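Local coordinates for protein PpBBE-like 1 D396N (Physcomitrella patens subsp. patens, PDB 6EO5) that is a point variant of an enzyme that oxidises cellobiose, a berberine bridge enzyme-like flavoprotein of the VAO family with bicovalently bound FAD, at residues T330-S335 / S410-Y415; K334-N339 / K417-Y422; N366-Q371 / T382-R387; V308-P313 / N322-T327. All coordinates share one frame; numbering follows the deposited sequence.

Interaction 1 of 4, residues T330-S335 / S410-Y415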
# COMPACT_ATOMS: atom_id res chain seq x y z
N THR A 330 -6.76 -15.33 3.67
CA THR A 330 -5.56 -16.17 3.69
C THR A 330 -5.10 -16.38 2.26
O THR A 330 -5.84 -16.97 1.45
CB THR A 330 -5.82 -17.52 4.36
OG1 THR A 330 -6.24 -17.30 5.70
CG2 THR A 330 -4.54 -18.35 4.37
N PHE A 331 -3.89 -15.92 1.94
CA PHE A 331 -3.56 -15.74 0.53
C PHE A 331 -2.06 -15.64 0.34
O PHE A 331 -1.31 -15.35 1.27
CB PHE A 331 -4.26 -14.49 -0.05
CG PHE A 331 -3.85 -13.18 0.61
CD1 PHE A 331 -4.54 -12.70 1.72
CD2 PHE A 331 -2.82 -12.41 0.09
CE1 PHE A 331 -4.18 -11.49 2.32
CE2 PHE A 331 -2.45 -11.19 0.68
CZ PHE A 331 -3.13 -10.74 1.80
N LYS A 332 -1.65 -15.87 -0.90
CA LYS A 332 -0.34 -15.48 -1.40
C LYS A 332 -0.55 -14.43 -2.49
O LYS A 332 -1.39 -14.61 -3.37
CB LYS A 332 0.43 -16.69 -1.94
CG LYS A 332 1.72 -16.34 -2.65
CD LYS A 332 2.76 -15.78 -1.70
CE LYS A 332 4.00 -15.39 -2.47
NZ LYS A 332 4.95 -14.64 -1.62
N ALA A 333 0.21 -13.34 -2.41
CA ALA A 333 0.13 -12.26 -3.39
C ALA A 333 1.50 -12.03 -4.04
O ALA A 333 2.54 -12.18 -3.41
CB ALA A 333 -0.37 -10.96 -2.74
N LYS A 334 1.47 -11.69 -5.33
CA LYS A 334 2.67 -11.28 -6.07
C LYS A 334 2.32 -10.05 -6.90
O LYS A 334 1.14 -9.73 -7.10
CB LYS A 334 3.20 -12.41 -6.95
CG LYS A 334 3.40 -13.72 -6.20
CD LYS A 334 3.91 -14.86 -7.06
CE LYS A 334 5.33 -14.65 -7.55
NZ LYS A 334 6.33 -14.67 -6.44
N SER A 335 3.33 -9.34 -7.39
CA SER A 335 3.06 -8.19 -8.26
C SER A 335 4.16 -8.07 -9.32
O SER A 335 5.21 -8.73 -9.24
CB SER A 335 2.94 -6.89 -7.46
OG SER A 335 4.21 -6.36 -7.11
N SER A 410 1.46 -22.33 -5.83
CA SER A 410 2.07 -22.69 -7.11
C SER A 410 1.34 -22.04 -8.27
O SER A 410 1.98 -21.61 -9.24
CB SER A 410 2.06 -24.21 -7.26
OG SER A 410 3.15 -24.75 -6.56
N TYR A 411 0.02 -21.96 -8.18
CA TYR A 411 -0.77 -21.34 -9.24
C TYR A 411 -0.37 -19.88 -9.45
O TYR A 411 -0.08 -19.47 -10.58
CB TYR A 411 -2.25 -21.45 -8.89
CG TYR A 411 -3.16 -20.54 -9.66
CD1 TYR A 411 -3.38 -20.71 -11.02
CD2 TYR A 411 -3.84 -19.51 -9.01
CE1 TYR A 411 -4.24 -19.88 -11.71
CE2 TYR A 411 -4.70 -18.67 -9.69
CZ TYR A 411 -4.89 -18.86 -11.04
OH TYR A 411 -5.73 -18.03 -11.73
N ILE A 412 -0.29 -19.10 -8.38
CA ILE A 412 -0.01 -17.68 -8.55
C ILE A 412 1.46 -17.44 -8.89
O ILE A 412 1.80 -16.40 -9.48
CB ILE A 412 -0.45 -16.88 -7.31
CG1 ILE A 412 -0.73 -15.44 -7.70
CG2 ILE A 412 0.59 -16.95 -6.20
CD1 ILE A 412 -2.07 -15.24 -8.40
N THR A 413 2.35 -18.38 -8.55
CA THR A 413 3.75 -18.24 -8.93
C THR A 413 3.99 -18.63 -10.38
O THR A 413 4.79 -17.99 -11.08
CB THR A 413 4.61 -19.07 -7.98
OG1 THR A 413 4.49 -18.53 -6.66
CG2 THR A 413 6.07 -19.06 -8.42
N ARG A 414 3.31 -19.68 -10.86
CA ARG A 414 3.30 -19.96 -12.29
C ARG A 414 2.82 -18.75 -13.07
O ARG A 414 3.42 -18.37 -14.08
CB ARG A 414 2.38 -21.15 -12.58
CG ARG A 414 2.94 -22.50 -12.28
CD ARG A 414 1.94 -23.54 -12.74
NE ARG A 414 0.80 -23.70 -11.82
CZ ARG A 414 0.67 -24.73 -10.98
NH1 ARG A 414 1.61 -25.69 -10.95
NH2 ARG A 414 -0.40 -24.81 -10.17
N TYR A 415 1.72 -18.14 -12.61
CA TYR A 415 1.16 -16.98 -13.29
C TYR A 415 2.18 -15.85 -13.38
O TYR A 415 2.37 -15.25 -14.44
CB TYR A 415 -0.10 -16.52 -12.56
CG TYR A 415 -0.74 -15.25 -13.12
CD1 TYR A 415 -0.26 -13.98 -12.78
CD2 TYR A 415 -1.85 -15.32 -13.95
CE1 TYR A 415 -0.85 -12.83 -13.28
CE2 TYR A 415 -2.44 -14.17 -14.45
CZ TYR A 415 -1.94 -12.93 -14.12
OH TYR A 415 -2.54 -11.81 -14.61
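Ile412 of helix 405-420 presents its CG2 methyl to two lysines of strand 331-338 at once. Lys332 CG lies 3.8 Å from Ile412 CG2, and Lys334 CD stands 4.0 Å from the same methyl, so the branch sits against the aliphatic parts of both chains. Lys334 reaches further along the helix: its CD is 3.6 Å from the carbonyl oxygen Ile412 O and 3.7 Å from Thr413 OG1. That hydroxyl is engaged within its own helix, bonding to the carbonyl of Thr409, and meets the lysine methylenes only by packing. No hydrogen bond joins the two segments.

The lysine chains behave differently beyond this shared apolar base. Lys332 is bent at chi2 (67°), which carries its far end away from the helix after CG has touched. In Lys334 the straight chi2 (179°) carries CD to the helical turn, and the bends at chi3 and chi4 then turn CE and NZ aside. Helix and strand run almost parallel here, their axes 6° apart and 8.6 Å distant at closest approach, in a helix-on-sheet packing where the strand is an outermost member of a seven-stranded antiparallel sheet.

Further out, charge fixes the lysine ends. Both NZ groups form salt bridges to Asp433, one to each carboxylate oxygen, and Lys332 has a second acidic partner in Glu84. Lys334 also makes a cation-pi contact with Trp416, one turn on from Ile412. The two ammonium groups drawn to a single carboxylate would be expected to stabilise its ionised form. On the sheet side, Ile412 reaches Met395 and Ala397 of strand 391-398.

Interaction 2 of 4, residues K334-N339 / K417-Y422; sequences KSIYVN and KVVRTY
Arg420 meets Ile336 through the methylenes that precede its flat guanidinium rather than through that group itself: Arg420 CD is 4.1 Å from Ile336 CD1. The other flat group nearby, the ring of Tyr422, has one face covered by its sequence neighbour, the methyl Thr421 CG2 standing 3.9 Å above the plane over the ring centre. The contact across the segments is made by aliphatic atoms.

Ile336 uses two branches for two partners. Its CD1 closes on the helix backbone, 3.8 Å from Arg420 CA, while its CG2 packs 4.0 Å from Val419 CG1. The nearly extended second torsion of Ile336 (chi2 170°) pushes CD1 outward to that depth. The side chains of Ile336 and Val419 slide past one another in opposite directions, so they touch flank to flank. Arg420, with CG opposite the backbone N (chi1 170°) and a bend at chi2, turns its chain back alongside the isoleucine methyl and covers it from the solvent-exposed border. The chain path just beyond is steadied by the backbone bond from Tyr422 N to Val419 O, 2.8 Å long. All of the packing across the contact is apolar, and the touching isoleucine and valine are both buried.

Among its neighbours, Ile336 also rests on Trp416 of helix 405-420 and on Met395 of strand 391-398, the strand to which its backbone is hydrogen-bonded through Ile393. Val419 completes the layer: it reaches Ile393 of that strand on the sheet and Met351 of helix 345-355, so the C-terminal part of helix 405-420 packs on the antiparallel sheet and also against helix 345-355.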
# COMPACT_ATOMS: atom_id res chain seq x y z
N LYS A 334 1.47 -11.69 -5.33
CA LYS A 334 2.67 -11.28 -6.07
C LYS A 334 2.32 -10.05 -6.90
O LYS A 334 1.14 -9.73 -7.10
CB LYS A 334 3.20 -12.41 -6.95
CG LYS A 334 3.40 -13.72 -6.20
CD LYS A 334 3.91 -14.86 -7.06
CE LYS A 334 5.33 -14.65 -7.55
NZ LYS A 334 6.33 -14.67 -6.44
N SER A 335 3.33 -9.34 -7.39
CA SER A 335 3.06 -8.19 -8.26
C SER A 335 4.16 -8.07 -9.32
O SER A 335 5.21 -8.73 -9.24
CB SER A 335 2.94 -6.89 -7.46
OG SER A 335 4.21 -6.36 -7.11
N ILE A 336 3.90 -7.22 -10.31
CA ILE A 336 4.86 -6.97 -11.39
C ILE A 336 4.50 -5.65 -12.04
O ILE A 336 3.37 -5.18 -11.94
CB ILE A 336 4.85 -8.13 -12.41
CG1 ILE A 336 6.25 -8.35 -13.00
CG2 ILE A 336 3.81 -7.90 -13.49
CD1 ILE A 336 6.36 -9.60 -13.80
N TYR A 337 5.47 -5.04 -12.73
CA TYR A 337 5.24 -3.81 -13.49
C TYR A 337 5.36 -4.09 -14.99
O TYR A 337 6.22 -4.86 -15.43
CB TYR A 337 6.23 -2.71 -13.09
CG TYR A 337 5.81 -1.94 -11.86
CD1 TYR A 337 4.78 -0.98 -11.92
CD2 TYR A 337 6.44 -2.17 -10.64
CE1 TYR A 337 4.39 -0.27 -10.76
CE2 TYR A 337 6.05 -1.48 -9.49
CZ TYR A 337 5.04 -0.53 -9.55
OH TYR A 337 4.69 0.13 -8.40
N VAL A 338 4.49 -3.44 -15.77
CA VAL A 338 4.47 -3.54 -17.22
C VAL A 338 4.71 -2.15 -17.79
O VAL A 338 4.09 -1.18 -17.34
CB VAL A 338 3.13 -4.10 -17.74
CG1 VAL A 338 3.17 -4.24 -19.24
CG2 VAL A 338 2.82 -5.44 -17.07
N ASN A 339 5.61 -2.06 -18.77
CA ASN A 339 5.94 -0.80 -19.40
C ASN A 339 5.09 -0.58 -20.64
O ASN A 339 4.55 -1.52 -21.23
CB ASN A 339 7.42 -0.76 -19.79
CG ASN A 339 8.33 -0.65 -18.60
OD1 ASN A 339 7.93 -0.26 -17.51
ND2 ASN A 339 9.59 -1.01 -18.81
N LYS A 417 5.34 -16.07 -13.41
CA LYS A 417 6.42 -16.40 -14.34
C LYS A 417 5.97 -16.30 -15.79
O LYS A 417 6.78 -15.96 -16.66
CB LYS A 417 6.96 -17.80 -14.03
CG LYS A 417 7.79 -17.84 -12.75
CD LYS A 417 8.33 -19.24 -12.50
CE LYS A 417 8.98 -19.32 -11.13
NZ LYS A 417 9.52 -20.69 -10.87
N VAL A 418 4.69 -16.59 -16.08
CA VAL A 418 4.16 -16.39 -17.43
C VAL A 418 4.21 -14.92 -17.79
O VAL A 418 4.75 -14.53 -18.83
CB VAL A 418 2.74 -16.96 -17.55
CG1 VAL A 418 2.13 -16.58 -18.89
CG2 VAL A 418 2.74 -18.47 -17.38
N VAL A 419 3.63 -14.06 -16.94
CA VAL A 419 3.62 -12.64 -17.26
C VAL A 419 5.05 -12.10 -17.37
O VAL A 419 5.34 -11.24 -18.21
CB VAL A 419 2.80 -11.84 -16.22
CG1 VAL A 419 2.90 -10.33 -16.50
CG2 VAL A 419 1.35 -12.31 -16.23
N ARG A 420 5.96 -12.61 -16.53
CA ARG A 420 7.34 -12.10 -16.49
C ARG A 420 7.99 -12.10 -17.87
O ARG A 420 8.77 -11.19 -18.20
CB ARG A 420 8.17 -12.94 -15.52
CG ARG A 420 9.67 -12.65 -15.57
CD ARG A 420 9.91 -11.27 -15.06
NE ARG A 420 11.32 -10.89 -15.04
CZ ARG A 420 11.91 -10.15 -15.97
NH1 ARG A 420 11.23 -9.73 -17.03
NH2 ARG A 420 13.19 -9.83 -15.85
N THR A 421 7.69 -13.12 -18.68
CA THR A 421 8.20 -13.21 -20.05
C THR A 421 7.85 -11.98 -20.87
O THR A 421 8.61 -11.60 -21.77
CB THR A 421 7.65 -14.47 -20.71
OG1 THR A 421 8.22 -15.63 -20.10
CG2 THR A 421 7.94 -14.49 -22.20
N TYR A 422 6.72 -11.33 -20.59
CA TYR A 422 6.25 -10.23 -21.42
C TYR A 422 6.34 -8.87 -20.74
O TYR A 422 5.95 -7.87 -21.34
CB TYR A 422 4.80 -10.49 -21.86
CG TYR A 422 4.59 -11.82 -22.53
CD1 TYR A 422 4.82 -11.98 -23.90
CD2 TYR A 422 4.20 -12.94 -21.80
CE1 TYR A 422 4.65 -13.21 -24.51
CE2 TYR A 422 4.01 -14.17 -22.41
CZ TYR A 422 4.24 -14.29 -23.76
OH TYR A 422 4.05 -15.52 -24.36

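Interaction 3 of 4, residues N366-Q371 / T382-R387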
# COMPACT_ATOMS: atom_id res chain seq x y z
N ASN A 366 -3.34 -1.29 -11.73
CA ASN A 366 -3.38 0.14 -11.44
C ASN A 366 -2.67 0.91 -12.53
O ASN A 366 -1.51 0.63 -12.83
CB ASN A 366 -2.72 0.44 -10.10
CG ASN A 366 -3.48 -0.12 -8.94
OD1 ASN A 366 -4.66 -0.44 -9.06
ND2 ASN A 366 -2.82 -0.24 -7.79
N LEU A 367 -3.35 1.90 -13.11
CA LEU A 367 -2.77 2.63 -14.24
C LEU A 367 -1.80 3.70 -13.74
O LEU A 367 -2.13 4.48 -12.84
CB LEU A 367 -3.89 3.27 -15.07
CG LEU A 367 -3.40 4.09 -16.26
CD1 LEU A 367 -2.92 3.15 -17.35
CD2 LEU A 367 -4.50 5.02 -16.76
N TYR A 368 -0.59 3.71 -14.31
CA TYR A 368 0.39 4.75 -14.04
C TYR A 368 0.43 5.65 -15.29
O TYR A 368 -0.47 6.48 -15.48
CB TYR A 368 1.76 4.18 -13.68
CG TYR A 368 1.88 3.56 -12.29
CD1 TYR A 368 1.07 2.50 -11.90
CD2 TYR A 368 2.83 4.04 -11.39
CE1 TYR A 368 1.18 1.94 -10.64
CE2 TYR A 368 2.95 3.48 -10.12
CZ TYR A 368 2.12 2.43 -9.76
OH TYR A 368 2.25 1.86 -8.51
N GLY A 369 1.45 5.52 -16.13
CA GLY A 369 1.46 6.18 -17.42
C GLY A 369 2.20 7.51 -17.42
O GLY A 369 2.41 8.15 -16.39
N SER A 370 2.55 7.95 -18.63
CA SER A 370 3.39 9.13 -18.80
C SER A 370 2.69 10.42 -18.38
O SER A 370 3.37 11.37 -17.97
CB SER A 370 3.85 9.22 -20.25
OG SER A 370 2.73 9.36 -21.11
N GLN A 371 1.35 10.49 -18.47
CA GLN A 371 0.62 11.68 -18.01
C GLN A 371 0.50 11.76 -16.49
O GLN A 371 0.14 12.82 -15.96
CB GLN A 371 -0.81 11.76 -18.59
CG GLN A 371 -0.97 11.51 -20.09
CD GLN A 371 -0.80 10.04 -20.47
OE1 GLN A 371 -0.68 9.17 -19.60
NE2 GLN A 371 -0.76 9.76 -21.76
N THR A 382 13.74 9.70 -4.93
CA THR A 382 13.05 8.95 -3.89
C THR A 382 13.49 7.50 -3.94
O THR A 382 13.97 7.01 -4.96
CB THR A 382 11.51 9.04 -3.99
OG1 THR A 382 11.06 8.36 -5.17
CG2 THR A 382 11.04 10.50 -4.02
N ALA A 383 13.30 6.82 -2.82
CA ALA A 383 13.50 5.38 -2.78
C ALA A 383 12.50 4.63 -3.65
O ALA A 383 12.71 3.45 -3.93
CB ALA A 383 13.41 4.88 -1.33
N PHE A 384 11.42 5.27 -4.08
CA PHE A 384 10.44 4.65 -4.97
C PHE A 384 10.88 4.87 -6.42
O PHE A 384 10.93 6.01 -6.89
CB PHE A 384 9.04 5.20 -4.73
CG PHE A 384 7.95 4.42 -5.39
CD1 PHE A 384 7.59 4.68 -6.71
CD2 PHE A 384 7.31 3.39 -4.72
CE1 PHE A 384 6.60 3.95 -7.34
CE2 PHE A 384 6.31 2.64 -5.34
CZ PHE A 384 5.95 2.93 -6.66
N ILE A 385 11.17 3.78 -7.12
CA ILE A 385 11.83 3.84 -8.42
C ILE A 385 10.88 3.64 -9.60
O ILE A 385 11.24 3.98 -10.74
CB ILE A 385 12.98 2.81 -8.51
CG1 ILE A 385 12.43 1.37 -8.50
CG2 ILE A 385 14.00 3.02 -7.39
CD1 ILE A 385 13.47 0.31 -8.87
N HIS A 386 9.68 3.11 -9.37
CA HIS A 386 8.80 2.67 -10.45
C HIS A 386 8.10 3.88 -11.06
O HIS A 386 6.92 4.14 -10.83
CB HIS A 386 7.83 1.63 -9.93
CG HIS A 386 8.47 0.66 -8.99
ND1 HIS A 386 9.41 -0.27 -9.40
CD2 HIS A 386 8.35 0.51 -7.65
CE1 HIS A 386 9.83 -0.96 -8.35
NE2 HIS A 386 9.19 -0.51 -7.27
N ARG A 387 8.85 4.62 -11.87
CA ARG A 387 8.40 5.89 -12.41
C ARG A 387 8.23 5.86 -13.92
O ARG A 387 8.13 6.92 -14.54
CB ARG A 387 9.38 7.00 -12.02
CG ARG A 387 9.68 7.05 -10.54
CD ARG A 387 8.50 7.59 -9.79
NE ARG A 387 8.83 7.90 -8.40
CZ ARG A 387 7.98 8.45 -7.55
NH1 ARG A 387 6.75 8.74 -7.96
NH2 ARG A 387 8.34 8.70 -6.30
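Tyr368 turns its ring toward the backbone of His386, whose carbonyl O lies 4.1 Å from Tyr368 CE2, approaching the ring obliquely. His386 is the centre of an inverse gamma turn in the long loop that connects strands 361-367 and 391-398, which are neighbours in the antiparallel sheet. At the far end of the tyrosine the hydroxyl comes to the edge of the Phe384 ring, near its plane, with Tyr368 OH 4.3 Å from Phe384 CZ. The hydroxyl itself is engaged elsewhere: it hydrogen-bonds to the hydroxyl of Tyr337, whose ring in turn stacks on that of His386. His386 NE2 is held by Gln429. The tyrosine side chain lies about 7 Å from the bound FAD, so this loop packing belongs to the surroundings of the cofactor.

Within the 382-387 loop the flat groups are set at steep angles to one another. His386 CD2 stands 3.5 Å above one face of Phe384, toward the rim, while Phe384 CE2 lies at the edge of the imidazole, in its plane. Phe384 CD1 sits over the centre of the Arg387 guanidinium, 3.8 Å above its plane. The phenyl ring thus points its edge at the guanidinium face, with Arg387 NE close to the ring plane. A salt bridge from Arg387 NH2 to Asp168 adds an outside anchor. Its NE gives a bent bond to Phe384 O (3.2 Å, 140°), from above the carbonyl plane. Much straighter is the bond from Arg387 NH2 to Thr382 OG1, 3.0 Å long, with an angle of 169° at the hydrogen and the hydroxyl oxygen in the guanidinium plane.

Interaction 4 of 4, residues V308-P313 / N322-T327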
# COMPACT_ATOMS: atom_id res chain seq x y z
N VAL A 308 -17.94 4.97 -2.12
CA VAL A 308 -18.32 4.15 -3.26
C VAL A 308 -17.16 3.25 -3.66
O VAL A 308 -17.36 2.07 -4.01
CB VAL A 308 -18.80 5.05 -4.42
CG1 VAL A 308 -19.01 4.24 -5.67
CG2 VAL A 308 -20.09 5.74 -4.02
N ASN A 309 -15.93 3.77 -3.58
CA ASN A 309 -14.75 2.98 -3.91
C ASN A 309 -14.52 1.84 -2.93
O ASN A 309 -13.60 1.04 -3.15
CB ASN A 309 -13.50 3.86 -3.94
CG ASN A 309 -13.34 4.58 -5.25
OD1 ASN A 309 -14.03 4.28 -6.22
ND2 ASN A 309 -12.43 5.54 -5.30
N TRP A 310 -15.31 1.75 -1.87
CA TRP A 310 -15.29 0.57 -1.01
C TRP A 310 -16.66 -0.09 -0.92
O TRP A 310 -16.97 -0.75 0.08
CB TRP A 310 -14.75 0.93 0.37
CG TRP A 310 -14.20 -0.27 1.05
CD1 TRP A 310 -14.64 -0.83 2.21
CD2 TRP A 310 -13.11 -1.08 0.59
NE1 TRP A 310 -13.89 -1.94 2.51
CE2 TRP A 310 -12.95 -2.12 1.54
CE3 TRP A 310 -12.25 -1.02 -0.51
CZ2 TRP A 310 -11.95 -3.10 1.41
CZ3 TRP A 310 -11.26 -1.99 -0.64
CH2 TRP A 310 -11.12 -3.02 0.32
N ASN A 311 -17.49 0.07 -1.96
CA ASN A 311 -18.78 -0.60 -2.11
C ASN A 311 -19.83 -0.13 -1.11
O ASN A 311 -20.77 -0.87 -0.80
CB ASN A 311 -18.61 -2.12 -2.03
CG ASN A 311 -17.80 -2.66 -3.17
OD1 ASN A 311 -18.13 -2.45 -4.32
ND2 ASN A 311 -16.70 -3.35 -2.85
N TYR A 312 -19.70 1.06 -0.62
CA TYR A 312 -20.86 1.54 0.12
C TYR A 312 -21.73 2.39 -0.79
O TYR A 312 -21.20 3.11 -1.65
CB TYR A 312 -20.44 2.39 1.33
CG TYR A 312 -19.88 1.62 2.50
CD1 TYR A 312 -20.72 0.96 3.40
CD2 TYR A 312 -18.50 1.56 2.74
CE1 TYR A 312 -20.20 0.27 4.49
CE2 TYR A 312 -17.98 0.86 3.83
CZ TYR A 312 -18.84 0.22 4.70
OH TYR A 312 -18.33 -0.46 5.78
N PRO A 313 -23.05 2.30 -0.63
CA PRO A 313 -23.95 3.20 -1.36
C PRO A 313 -23.58 4.65 -1.09
O PRO A 313 -23.23 5.02 0.03
CB PRO A 313 -25.32 2.85 -0.79
CG PRO A 313 -25.18 1.44 -0.33
CD PRO A 313 -23.79 1.35 0.21
N ASN A 322 -15.31 5.78 9.96
CA ASN A 322 -14.68 5.59 11.26
C ASN A 322 -14.80 4.16 11.77
O ASN A 322 -14.05 3.78 12.69
CB ASN A 322 -15.29 6.50 12.33
CG ASN A 322 -14.97 7.98 12.12
OD1 ASN A 322 -13.85 8.35 11.76
ND2 ASN A 322 -15.95 8.82 12.38
N ASN A 323 -15.73 3.38 11.23
CA ASN A 323 -16.06 2.06 11.76
C ASN A 323 -16.16 1.04 10.64
O ASN A 323 -17.10 0.24 10.60
CB ASN A 323 -17.37 2.08 12.53
CG ASN A 323 -17.32 2.99 13.73
OD1 ASN A 323 -16.77 2.62 14.77
ND2 ASN A 323 -17.90 4.18 13.60
N VAL A 324 -15.21 1.05 9.71
CA VAL A 324 -15.24 0.03 8.66
C VAL A 324 -14.74 -1.27 9.26
O VAL A 324 -13.65 -1.31 9.85
CB VAL A 324 -14.41 0.44 7.44
CG1 VAL A 324 -14.56 -0.59 6.32
CG2 VAL A 324 -14.85 1.84 6.96
N PRO A 325 -15.53 -2.34 9.19
CA PRO A 325 -15.14 -3.62 9.81
C PRO A 325 -13.83 -4.14 9.24
O PRO A 325 -13.65 -4.22 8.02
CB PRO A 325 -16.30 -4.55 9.46
CG PRO A 325 -17.45 -3.64 9.12
CD PRO A 325 -16.87 -2.38 8.57
N PHE A 326 -12.90 -4.52 10.13
CA PHE A 326 -11.67 -5.17 9.68
C PHE A 326 -11.97 -6.60 9.25
O PHE A 326 -12.47 -7.41 10.04
CB PHE A 326 -10.61 -5.17 10.79
CG PHE A 326 -9.22 -5.50 10.29
CD1 PHE A 326 -8.40 -4.50 9.79
CD2 PHE A 326 -8.75 -6.80 10.33
CE1 PHE A 326 -7.12 -4.79 9.33
CE2 PHE A 326 -7.47 -7.09 9.87
CZ PHE A 326 -6.66 -6.08 9.37
N THR A 327 -11.67 -6.92 8.00
CA THR A 327 -11.84 -8.27 7.48
C THR A 327 -10.48 -8.88 7.20
O THR A 327 -9.48 -8.18 7.05
CB THR A 327 -12.69 -8.26 6.20
OG1 THR A 327 -12.01 -7.51 5.19
CG2 THR A 327 -14.03 -7.61 6.46
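Tyr312 and Val324 form the closer part of this contact, where the phenol end of the tyrosine reaches two adjacent residues of the facing loop. Tyr312 OH lies 3.8 Å from Val324 CG1 and 3.7 Å from Pro325 CD. The valine methyl sits at the edge of the tyrosine ring, near its plane, while the proline ring and the tyrosine approach each other from opposite directions. Val324 CG1, placed opposite the backbone N (chi1 -175°), is the branch that serves both aromatics.

Trp310 makes the looser half. Its pyrrole side comes no closer than 4.1 Å, from Trp310 NE1 to Val324 CG1, and less of the tryptophan is buried here than of the tyrosine. Pro325 is exposed and forms the solvent border, although Trp310 and Tyr312 also touch a neighbouring molecule in the crystal. Behind them a Schellman motif ends helix 302-308, with Asn311 at positive phi (69°); this reversal sets the two aromatics on the surface loop.

Trp310 lies about 4 Å from the FAD, so one valine methyl backs a residue beside the cofactor. With no hydrogen bond across the segments, the association rests on van der Waals packing, with the tyrosine hydroxyl touching carbons.

Three of the contacts converge on the seven-stranded antiparallel sheet. Interactions 1 and 2, with centres 12 Å apart, follow one another along strand 331-338 and helix 405-420 and share Lys334 and Ser335. Interaction 3 is nested inside the chain loop that both of them close; its centre is 16 Å from that of interaction 2, which it touches through Tyr337, whereas its nearest atoms remain about 8 Å from interaction 1. Interaction 4 closes earlier, in the loop leading into strand 331-338, and its centre lies about 26 to 30 Å from those of the other three. Interactions 3 and 4, on opposite sides of the chain's centre, each place an aromatic near the FAD, while interactions 1 and 2 join helix to sheet farther off.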